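Local structure of phosphatidylinositol 4,5-bisphosphate-binding protein SLM1 (Saccharomyces cerevisiae, 4A6H) at residues Glu13-Ser16 against Ser21-Lys24; His35-Lys38 against Lys44-Val47; Cys57-His62 against Asp111-Leu116. The protein acts with SLM2 as a phosphatidylinositol 4,5-bisphosphate-binding effector of TORC2 and calcineurin signalling, mediating actin polarization and binding inositol phosphates through the PH domain described here. One frame throughout, in Å; residues are numbered along the deposited sequence.

Contact 1 of 3, residues Glu13-Ser16 against Ser21-Lys24; sequences ERRS and SYSK. With I4D (D-myo-inositol-4-phosphate), chain G.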
loop_
_atom_site.group_PDB
_atom_site.type_symbol
_atom_site.label_atom_id
_atom_site.label_comp_id
_atom_site.label_asym_id
_atom_site.label_seq_id
_atom_site.Cartn_x
_atom_site.Cartn_y
_atom_site.Cartn_z
ATOM N N GLU A 13 23.115 -2.112 1.626
ATOM C CA GLU A 13 24.038 -2.970 2.349
ATOM C C GLU A 13 23.599 -3.059 3.793
ATOM O O GLU A 13 23.303 -2.045 4.415
ATOM C CB GLU A 13 25.446 -2.415 2.266
ATOM C CG GLU A 13 25.968 -2.389 0.850
ATOM C CD GLU A 13 27.373 -1.861 0.772
ATOM O OE1 GLU A 13 27.538 -0.624 0.715
ATOM O OE2 GLU A 13 28.309 -2.685 0.775
ATOM N N ARG A 14 23.530 -4.263 4.335
ATOM C CA ARG A 14 23.111 -4.442 5.720
ATOM C C ARG A 14 24.326 -4.893 6.502
ATOM O O ARG A 14 25.029 -5.808 6.081
ATOM C CB ARG A 14 21.997 -5.485 5.824
ATOM C CG ARG A 14 21.376 -5.573 7.215
ATOM C CD ARG A 14 20.367 -6.702 7.322
ATOM N NE ARG A 14 21.005 -8.000 7.143
ATOM C CZ ARG A 14 20.774 -8.809 6.115
ATOM N NH1 ARG A 14 19.901 -8.463 5.178
ATOM N NH2 ARG A 14 21.409 -9.968 6.031
ATOM N N ARG A 15 24.599 -4.250 7.626
ATOM C CA ARG A 15 25.763 -4.638 8.410
ATOM C C ARG A 15 25.439 -5.870 9.238
ATOM O O ARG A 15 24.373 -5.966 9.847
ATOM C CB ARG A 15 26.228 -3.506 9.329
ATOM C CG ARG A 15 27.555 -3.818 10.006
ATOM C CD ARG A 15 27.771 -2.986 11.263
ATOM N NE ARG A 15 27.849 -1.559 10.975
ATOM C CZ ARG A 15 27.426 -0.608 11.802
ATOM N NH1 ARG A 15 26.887 -0.934 12.970
ATOM N NH2 ARG A 15 27.531 0.667 11.455
ATOM N N SER A 16 26.350 -6.837 9.241
ATOM C CA SER A 16 26.196 -7.962 10.143
ATOM C C SER A 16 27.094 -7.767 11.351
ATOM O O SER A 16 28.304 -7.614 11.217
ATOM C CB SER A 16 26.549 -9.280 9.467
ATOM O OG SER A 16 26.569 -10.308 10.445
ATOM N N SER A 21 30.872 -7.330 8.569
ATOM C CA SER A 21 30.930 -6.905 7.184
ATOM C C SER A 21 29.533 -6.533 6.716
ATOM O O SER A 21 28.542 -6.813 7.388
ATOM C CB SER A 21 31.459 -8.041 6.316
ATOM O OG SER A 21 30.667 -9.199 6.504
ATOM N N TYR A 22 29.470 -5.876 5.567
ATOM C CA TYR A 22 28.202 -5.510 4.967
ATOM C C TYR A 22 27.803 -6.547 3.944
ATOM O O TYR A 22 28.640 -7.038 3.191
ATOM C CB TYR A 22 28.311 -4.138 4.297
ATOM C CG TYR A 22 28.167 -2.986 5.262
ATOM C CD1 TYR A 22 26.913 -2.508 5.623
ATOM C CD2 TYR A 22 29.284 -2.373 5.815
ATOM C CE1 TYR A 22 26.775 -1.451 6.508
ATOM C CE2 TYR A 22 29.153 -1.327 6.695
ATOM C CZ TYR A 22 27.899 -0.872 7.041
ATOM O OH TYR A 22 27.770 0.183 7.922
ATOM N N SER A 23 26.526 -6.886 3.927
ATOM C CA SER A 23 25.995 -7.778 2.913
ATOM C C SER A 23 25.034 -6.995 2.049
ATOM O O SER A 23 24.085 -6.399 2.554
ATOM C CB SER A 23 25.269 -8.961 3.551
ATOM O OG SER A 23 26.178 -9.781 4.264
ATOM N N LYS A 24 25.286 -6.978 0.750
ATOM C CA LYS A 24 24.424 -6.238 -0.153
ATOM C C LYS A 24 23.295 -7.124 -0.655
ATOM O O LYS A 24 23.499 -8.303 -0.954
ATOM C CB LYS A 24 25.216 -5.652 -1.318
ATOM C CG LYS A 24 24.439 -4.597 -2.083
ATOM C CD LYS A 24 25.339 -3.784 -2.990
ATOM C CE LYS A 24 25.929 -4.666 -4.072
ATOM N NZ LYS A 24 26.914 -3.927 -4.898
HETATM O O5 I4D G . 29.850 0.045 10.354
HETATM C C5 I4D G . 30.904 0.370 9.288
HETATM C C6 I4D G . 30.527 1.675 8.496
HETATM O O6 I4D G . 30.066 2.754 9.252
HETATM C C4 I4D G . 31.943 -0.807 8.870
HETATM O O4 I4D G . 32.339 -1.830 9.795
HETATM P P4 I4D G . 31.854 -3.279 9.896
HETATM O O43 I4D G . 31.275 -3.820 8.643
HETATM O O42 I4D G . 30.859 -3.428 10.956
HETATM O O41 I4D G . 33.009 -4.076 10.327
HETATM C C3 I4D G . 33.000 -0.266 7.975
HETATM O O3 I4D G . 33.572 -1.343 7.261
HETATM C C2 I4D G . 32.445 0.776 6.997
HETATM O O2 I4D G . 32.334 0.389 5.648
HETATM C C1 I4D G . 31.466 1.966 7.352
HETATM O O1 I4D G . 31.164 2.958 6.326
#
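Residues Glu-13 to Ser-16 and Ser-21 to Lys-24 are the two arms of the first beta hairpin of the PH domain, just below its turn. Arg-14 and Ser-23 form an antiparallel hydrogen-bonded pair: Arg-14 N to Ser-23 O and Ser-23 N to Arg-14 O are both 2.8 Å, with N-H...O angles of 171°. Nearer the turn, Ser-16 N donates to Ser-21 O over 2.9 Å. Glu-13 with Lys-24 and Arg-15 with Tyr-22 are the non-hydrogen-bonded pairs, and their four side chains share one face of the sheet. There CB of Arg-15 lies over the phenol ring, 4.0 Å from the Tyr-22 centroid and 29° off the ring normal, a CH-pi contact. The Arg-15 chain then turns at chi3 (-63°) instead of running straight on, which brings Tyr-22 OH to the edge of the guanidinium. On the diagonal, Glu-13 CB meets Tyr-22 CD1 at 3.7 Å, and farther out Glu-13 CG lies 4.0 Å from Lys-24 CG. This pair meets through methylenes: its charged atoms, Glu-13 OE2 and Lys-24 NZ, are 6.0 Å apart. Inositol 4-phosphate approaches the ring at an edge, its C5 3.6 Å from Tyr-22 CE2. Polar contacts of ligand O5 are doubtful, because that atom sits too close to Arg-15. Lys-99 makes a cation-pi contact with Tyr-22, and Lys-20, Ser-76 and Lys-79 also line the pocket. This position, beside the first hairpin and the start of strand 79-84, is consistent with the non-canonical phosphoinositide site of PH domains.

Contact 2 of 3, residues His35-Lys38 against Lys44-Val47; sequences HEFK and KDLV. With I4D (D-myo-inositol-4-phosphate), chain H; PO4 (phosphate ion), chain F.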
loop_
_atom_site.group_PDB
_atom_site.type_symbol
_atom_site.label_atom_id
_atom_site.label_comp_id
_atom_site.label_asym_id
_atom_site.label_seq_id
_atom_site.Cartn_x
_atom_site.Cartn_y
_atom_site.Cartn_z
ATOM N N HIS A 35 11.192 -6.321 1.897
ATOM C CA HIS A 35 11.700 -7.586 1.401
ATOM C C HIS A 35 13.118 -7.435 0.915
ATOM O O HIS A 35 13.472 -6.410 0.327
ATOM C CB HIS A 35 10.899 -8.078 0.186
ATOM C CG HIS A 35 9.440 -8.289 0.443
ATOM N ND1 HIS A 35 8.956 -9.359 1.162
ATOM C CD2 HIS A 35 8.354 -7.589 0.031
ATOM C CE1 HIS A 35 7.638 -9.300 1.200
ATOM N NE2 HIS A 35 7.246 -8.242 0.511
ATOM N N GLU A 36 13.922 -8.458 1.165
ATOM C CA GLU A 36 15.238 -8.582 0.535
ATOM C C GLU A 36 15.229 -9.719 -0.464
ATOM O O GLU A 36 14.723 -10.802 -0.168
ATOM C CB GLU A 36 16.322 -8.880 1.572
ATOM C CG GLU A 36 17.721 -8.959 0.942
ATOM C CD GLU A 36 18.784 -9.466 1.905
ATOM O OE1 GLU A 36 18.430 -9.884 3.027
ATOM O OE2 GLU A 36 19.982 -9.417 1.544
ATOM N N PHE A 37 15.787 -9.457 -1.640
ATOM C CA PHE A 37 16.064 -10.478 -2.653
ATOM C C PHE A 37 17.559 -10.516 -2.926
ATOM O O PHE A 37 18.270 -9.525 -2.733
ATOM C CB PHE A 37 15.301 -10.175 -3.943
ATOM C CG PHE A 37 13.801 -10.095 -3.766
ATOM C CD1 PHE A 37 13.201 -8.907 -3.420
ATOM C CD2 PHE A 37 12.994 -11.210 -3.939
ATOM C CE1 PHE A 37 11.825 -8.813 -3.253
ATOM C CE2 PHE A 37 11.611 -11.117 -3.777
ATOM C CZ PHE A 37 11.032 -9.923 -3.425
ATOM N N LYS A 38 18.043 -11.655 -3.395
ATOM C CA LYS A 38 19.454 -11.764 -3.729
ATOM C C LYS A 38 19.831 -10.875 -4.908
ATOM O O LYS A 38 20.939 -10.325 -4.966
ATOM C CB LYS A 38 19.798 -13.211 -4.062
ATOM C CG LYS A 38 19.902 -14.105 -2.842
ATOM C CD LYS A 38 20.205 -15.541 -3.247
ATOM C CE LYS A 38 20.687 -16.352 -2.053
ATOM N NZ LYS A 38 19.736 -16.283 -0.911
ATOM N N LYS A 44 12.134 -12.909 -12.372
ATOM C CA LYS A 44 12.478 -14.302 -12.070
ATOM C C LYS A 44 12.919 -14.604 -10.630
ATOM O O LYS A 44 12.730 -15.723 -10.152
ATOM C CB LYS A 44 13.521 -14.832 -13.057
ATOM C CG LYS A 44 13.027 -14.893 -14.495
ATOM C CD LYS A 44 14.059 -15.528 -15.418
ATOM C CE LYS A 44 14.308 -16.984 -15.071
ATOM N NZ LYS A 44 15.213 -17.635 -16.061
ATOM N N ASP A 45 13.503 -13.627 -9.945
ATOM C CA ASP A 45 14.007 -13.838 -8.583
ATOM C C ASP A 45 12.985 -13.313 -7.578
ATOM O O ASP A 45 13.082 -12.189 -7.125
ATOM C CB ASP A 45 15.365 -13.131 -8.404
ATOM C CG ASP A 45 15.949 -13.293 -7.002
ATOM O OD1 ASP A 45 15.416 -14.070 -6.181
ATOM O OD2 ASP A 45 16.956 -12.615 -6.713
ATOM N N LEU A 46 11.977 -14.129 -7.285
ATOM C CA LEU A 46 10.836 -13.655 -6.510
ATOM C C LEU A 46 10.540 -14.457 -5.232
ATOM O O LEU A 46 9.447 -14.344 -4.688
ATOM C CB LEU A 46 9.592 -13.561 -7.403
ATOM C CG LEU A 46 9.498 -12.371 -8.369
ATOM C CD1 LEU A 46 8.565 -12.686 -9.528
ATOM C CD2 LEU A 46 9.054 -11.107 -7.648
ATOM N N VAL A 47 11.504 -15.244 -4.756
ATOM C CA VAL A 47 11.454 -15.753 -3.378
ATOM C C VAL A 47 12.310 -14.870 -2.451
ATOM O O VAL A 47 13.533 -14.886 -2.529
ATOM C CB VAL A 47 11.961 -17.206 -3.276
ATOM C CG1 VAL A 47 11.926 -17.687 -1.830
ATOM C CG2 VAL A 47 11.138 -18.142 -4.174
HETATM O O5 I4D H . 14.423 -5.994 -8.365
HETATM C C5 I4D H . 13.149 -5.758 -7.801
HETATM C C6 I4D H . 12.488 -4.669 -8.653
HETATM O O6 I4D H . 13.153 -4.251 -9.846
HETATM C C4 I4D H . 12.396 -7.024 -7.645
HETATM O O4 I4D H . 13.043 -8.015 -6.840
HETATM P P4 I4D H . 13.541 -9.391 -7.297
HETATM O O43 I4D H . 13.878 -9.415 -8.725
HETATM O O42 I4D H . 12.466 -10.322 -7.034
HETATM O O41 I4D H . 14.724 -9.843 -6.564
HETATM C C3 I4D H . 10.816 -6.705 -7.516
HETATM O O3 I4D H . 9.907 -7.888 -7.148
HETATM C C2 I4D H . 10.039 -5.442 -8.059
HETATM O O2 I4D H . 8.861 -5.079 -7.396
HETATM C C1 I4D H . 10.953 -4.313 -8.510
HETATM O O1 I4D H . 10.450 -3.148 -9.224
HETATM P P PO4 F . 3.359 -7.618 0.256
HETATM O O1 PO4 F . 4.744 -7.349 0.781
HETATM O O2 PO4 F . 3.362 -7.585 -1.238
HETATM O O3 PO4 F . 2.916 -8.997 0.665
HETATM O O4 PO4 F . 2.427 -6.560 0.771
HETATM O O HOH W 1 16.077 -13.810 -3.535
#
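The ring of Phe-37, at the end of strand 33-37 of the PH domain, turns an edge to the backbone of Leu-46: Phe-37 CE2 is 3.8 Å from Leu-46 C, and the carbonyl O of Leu-46 lies in the ring plane. Over one face is the phosphate of an inositol 4-phosphate. Its exact placement is doubtful, since the modelled group comes too close to Asp-45 O and to Phe-37 CB. The carbonyl O of Asp-45 comes obliquely to the ring, 3.3 Å from Phe-37 CD2. A second flat group, His-35, has a phosphate ion at its edge, probably left from crystallisation; NE2 of His-35 donates to O1 of this ion over 2.7 Å at an N-H...O angle of 157°. The ion sits between two subunits, bonded also by His-35 of the second subunit.

Phe-37, Asp-45 and Leu-46, from the strand end and the loop leading to strand 50-53, line a ligand pocket with Tyr-26, Val-28 and Arg-42. No direct hydrogen bond joins the two segments. The carboxylate of Asp-45, with CG anti to the backbone N (chi1 179°), faces the start of the loop, and its OD2 is bonded to Thr-39 OG1. One water bridges the two backbones and this carboxylate: it accepts from Lys-38 N at 2.9 Å and donates to Asp-45 OD1 at 2.7 Å and to Val-47 O at 2.9 Å.

Contact 3 of 3, residues Cys57-His62 against Asp111-Leu116; sequences CTVTEH and DNLKIL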
loop_
_atom_site.group_PDB
_atom_site.type_symbol
_atom_site.label_atom_id
_atom_site.label_comp_id
_atom_site.label_asym_id
_atom_site.label_seq_id
_atom_site.Cartn_x
_atom_site.Cartn_y
_atom_site.Cartn_z
ATOM N N CYS A 57 8.376 -2.963 13.097
ATOM C CA CYS A 57 9.665 -2.295 12.971
ATOM C C CYS A 57 9.499 -0.794 13.047
ATOM O O CYS A 57 8.430 -0.257 12.760
ATOM C CB CYS A 57 10.335 -2.645 11.638
ATOM S SG CYS A 57 10.777 -4.382 11.467
ATOM N N THR A 58 10.568 -0.118 13.444
ATOM C CA THR A 58 10.639 1.335 13.365
ATOM C C THR A 58 11.997 1.752 12.817
ATOM O O THR A 58 12.943 0.963 12.816
ATOM C CB THR A 58 10.447 2.009 14.740
ATOM O OG1 THR A 58 11.440 1.540 15.664
ATOM C CG2 THR A 58 9.059 1.728 15.294
ATOM N N VAL A 59 12.097 2.982 12.323
ATOM C CA VAL A 59 13.400 3.538 11.991
ATOM C C VAL A 59 13.726 4.613 13.005
ATOM O O VAL A 59 12.915 5.505 13.282
ATOM C CB VAL A 59 13.506 4.057 10.535
ATOM C CG1 VAL A 59 13.516 2.872 9.555
ATOM C CG2 VAL A 59 12.383 5.036 10.210
ATOM N N THR A 60 14.909 4.510 13.589
ATOM C CA THR A 60 15.215 5.322 14.748
ATOM C C THR A 60 16.204 6.423 14.387
ATOM O O THR A 60 15.839 7.598 14.314
ATOM C CB THR A 60 15.712 4.450 15.909
ATOM O OG1 THR A 60 16.777 3.609 15.453
ATOM C CG2 THR A 60 14.580 3.562 16.421
ATOM N N GLU A 61 17.451 6.057 14.147
ATOM C CA GLU A 61 18.446 7.062 13.828
ATOM C C GLU A 61 18.982 6.931 12.416
ATOM O O GLU A 61 18.816 5.892 11.754
ATOM C CB GLU A 61 19.590 7.056 14.842
ATOM C CG GLU A 61 20.148 5.695 15.141
ATOM C CD GLU A 61 21.295 5.734 16.130
ATOM O OE1 GLU A 61 22.059 6.724 16.143
ATOM O OE2 GLU A 61 21.436 4.762 16.896
ATOM N N HIS A 62 19.607 8.003 11.955
ATOM C CA HIS A 62 20.298 8.007 10.691
ATOM C C HIS A 62 21.489 8.947 10.721
ATOM O O HIS A 62 21.620 9.803 11.605
ATOM C CB HIS A 62 19.351 8.363 9.539
ATOM C CG HIS A 62 18.829 9.761 9.598
ATOM N ND1 HIS A 62 19.615 10.857 9.313
ATOM C CD2 HIS A 62 17.604 10.246 9.914
ATOM C CE1 HIS A 62 18.897 11.959 9.452
ATOM N NE2 HIS A 62 17.675 11.616 9.819
ATOM N N ASP A 111 12.750 8.064 5.127
ATOM C CA ASP A 111 11.445 8.735 5.198
ATOM C C ASP A 111 10.294 7.860 4.694
ATOM O O ASP A 111 9.197 7.880 5.263
ATOM C CB ASP A 111 11.453 10.061 4.447
ATOM C CG ASP A 111 12.317 11.105 5.108
ATOM O OD1 ASP A 111 12.510 11.040 6.339
ATOM O OD2 ASP A 111 12.803 11.993 4.381
ATOM N N ASN A 112 10.541 7.064 3.651
ATOM C CA ASN A 112 9.533 6.126 3.183
ATOM C C ASN A 112 9.215 5.064 4.238
ATOM O O ASN A 112 8.061 4.701 4.429
ATOM C CB ASN A 112 9.946 5.490 1.852
ATOM C CG ASN A 112 9.576 6.347 0.656
ATOM O OD1 ASN A 112 8.488 6.207 0.099
ATOM N ND2 ASN A 112 10.474 7.242 0.260
ATOM N N LEU A 113 10.231 4.595 4.959
ATOM C CA LEU A 113 9.995 3.625 6.026
ATOM C C LEU A 113 9.263 4.269 7.192
ATOM O O LEU A 113 8.341 3.675 7.759
ATOM C CB LEU A 113 11.318 3.039 6.518
ATOM C CG LEU A 113 11.848 1.947 5.591
ATOM C CD1 LEU A 113 13.351 1.729 5.780
ATOM C CD2 LEU A 113 11.096 0.631 5.797
ATOM N N LYS A 114 9.674 5.487 7.532
ATOM C CA LYS A 114 9.101 6.212 8.657
ATOM C C LYS A 114 7.595 6.373 8.514
ATOM O O LYS A 114 6.861 6.144 9.471
ATOM C CB LYS A 114 9.778 7.572 8.804
ATOM C CG LYS A 114 9.249 8.379 9.981
ATOM C CD LYS A 114 9.874 9.772 10.051
ATOM C CE LYS A 114 9.424 10.639 8.882
ATOM N NZ LYS A 114 9.667 12.091 9.159
ATOM N N ILE A 115 7.122 6.737 7.324
ATOM C CA ILE A 115 5.683 6.974 7.181
ATOM C C ILE A 115 4.845 5.707 7.139
ATOM O O ILE A 115 3.624 5.770 7.276
ATOM C CB ILE A 115 5.319 7.943 6.029
ATOM C CG1 ILE A 115 5.654 7.329 4.670
ATOM C CG2 ILE A 115 5.999 9.289 6.225
ATOM C CD1 ILE A 115 5.128 8.132 3.509
ATOM N N LEU A 116 5.498 4.550 6.998
ATOM C CA LEU A 116 4.804 3.266 7.014
ATOM C C LEU A 116 4.914 2.570 8.371
ATOM O O LEU A 116 4.331 1.500 8.569
ATOM C CB LEU A 116 5.361 2.346 5.913
ATOM C CG LEU A 116 5.041 2.780 4.477
ATOM C CD1 LEU A 116 5.883 1.999 3.473
ATOM C CD2 LEU A 116 3.581 2.605 4.164
#
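Val-59 of strand 57-62 wedges both of its methyls against one turn of helix 103-116, and this is the tight part of the contact. CG1 of Val-59 packs on Leu-113, 3.8 Å from CB and 3.9 Å from CD1, the two side chains crossing at about a right angle. CG2 of Val-59 sits 3.8 Å from Lys-114 CA and 3.9 Å from Lys-114 CB. CG1 is anti to the carbonyl carbon of the valine (chi1 -71°), and the two methyls diverge, one to each of these consecutive helix residues. No hydrogen bond crosses the contact, which is van der Waals packing, and only 122 Å² is buried.

Around this wedge the segments part. Beyond CB the Lys-114 chain leads away from the strand, its CG anti to the backbone N (chi1 -179°), and Lys-114 also packs on Ser-118 of the third subunit. Farther along the strand, His-62 stays 6.3 Å from Asp-111, measured from NE2 to OD1, and meets Phe-110 edge-to-face instead. Leu-113, by contrast, is buried, touching Leu-29, Leu-54 and Phe-80. An outermost strand of the sheet thus rests on the C-terminal helix, the arrangement typical of the PH fold, in which that helix caps one end of the beta barrel.

Overall arrangement
Contacts 1 and 2 are linked through neighbouring strands of one sheet, 21-29 and 33-37, and touch directly: Arg-14 NH1 and Glu-36 OE1 form a salt bridge at 3.0 Å, although the contact centres are about 17 Å apart. Each faces a different inositol 4-phosphate, so two separate ligand positions are seen, the one at contact 2 with less certain placement. Contact 3 touches neither of the others. Its centre lies about 19 Å from that of contact 1 and 22 Å from that of contact 2, across the chain's centre from both, with nearest atoms about 9 and 8 Å away. It joins the same sheet to the C-terminal helix and contributes no residue to either pocket.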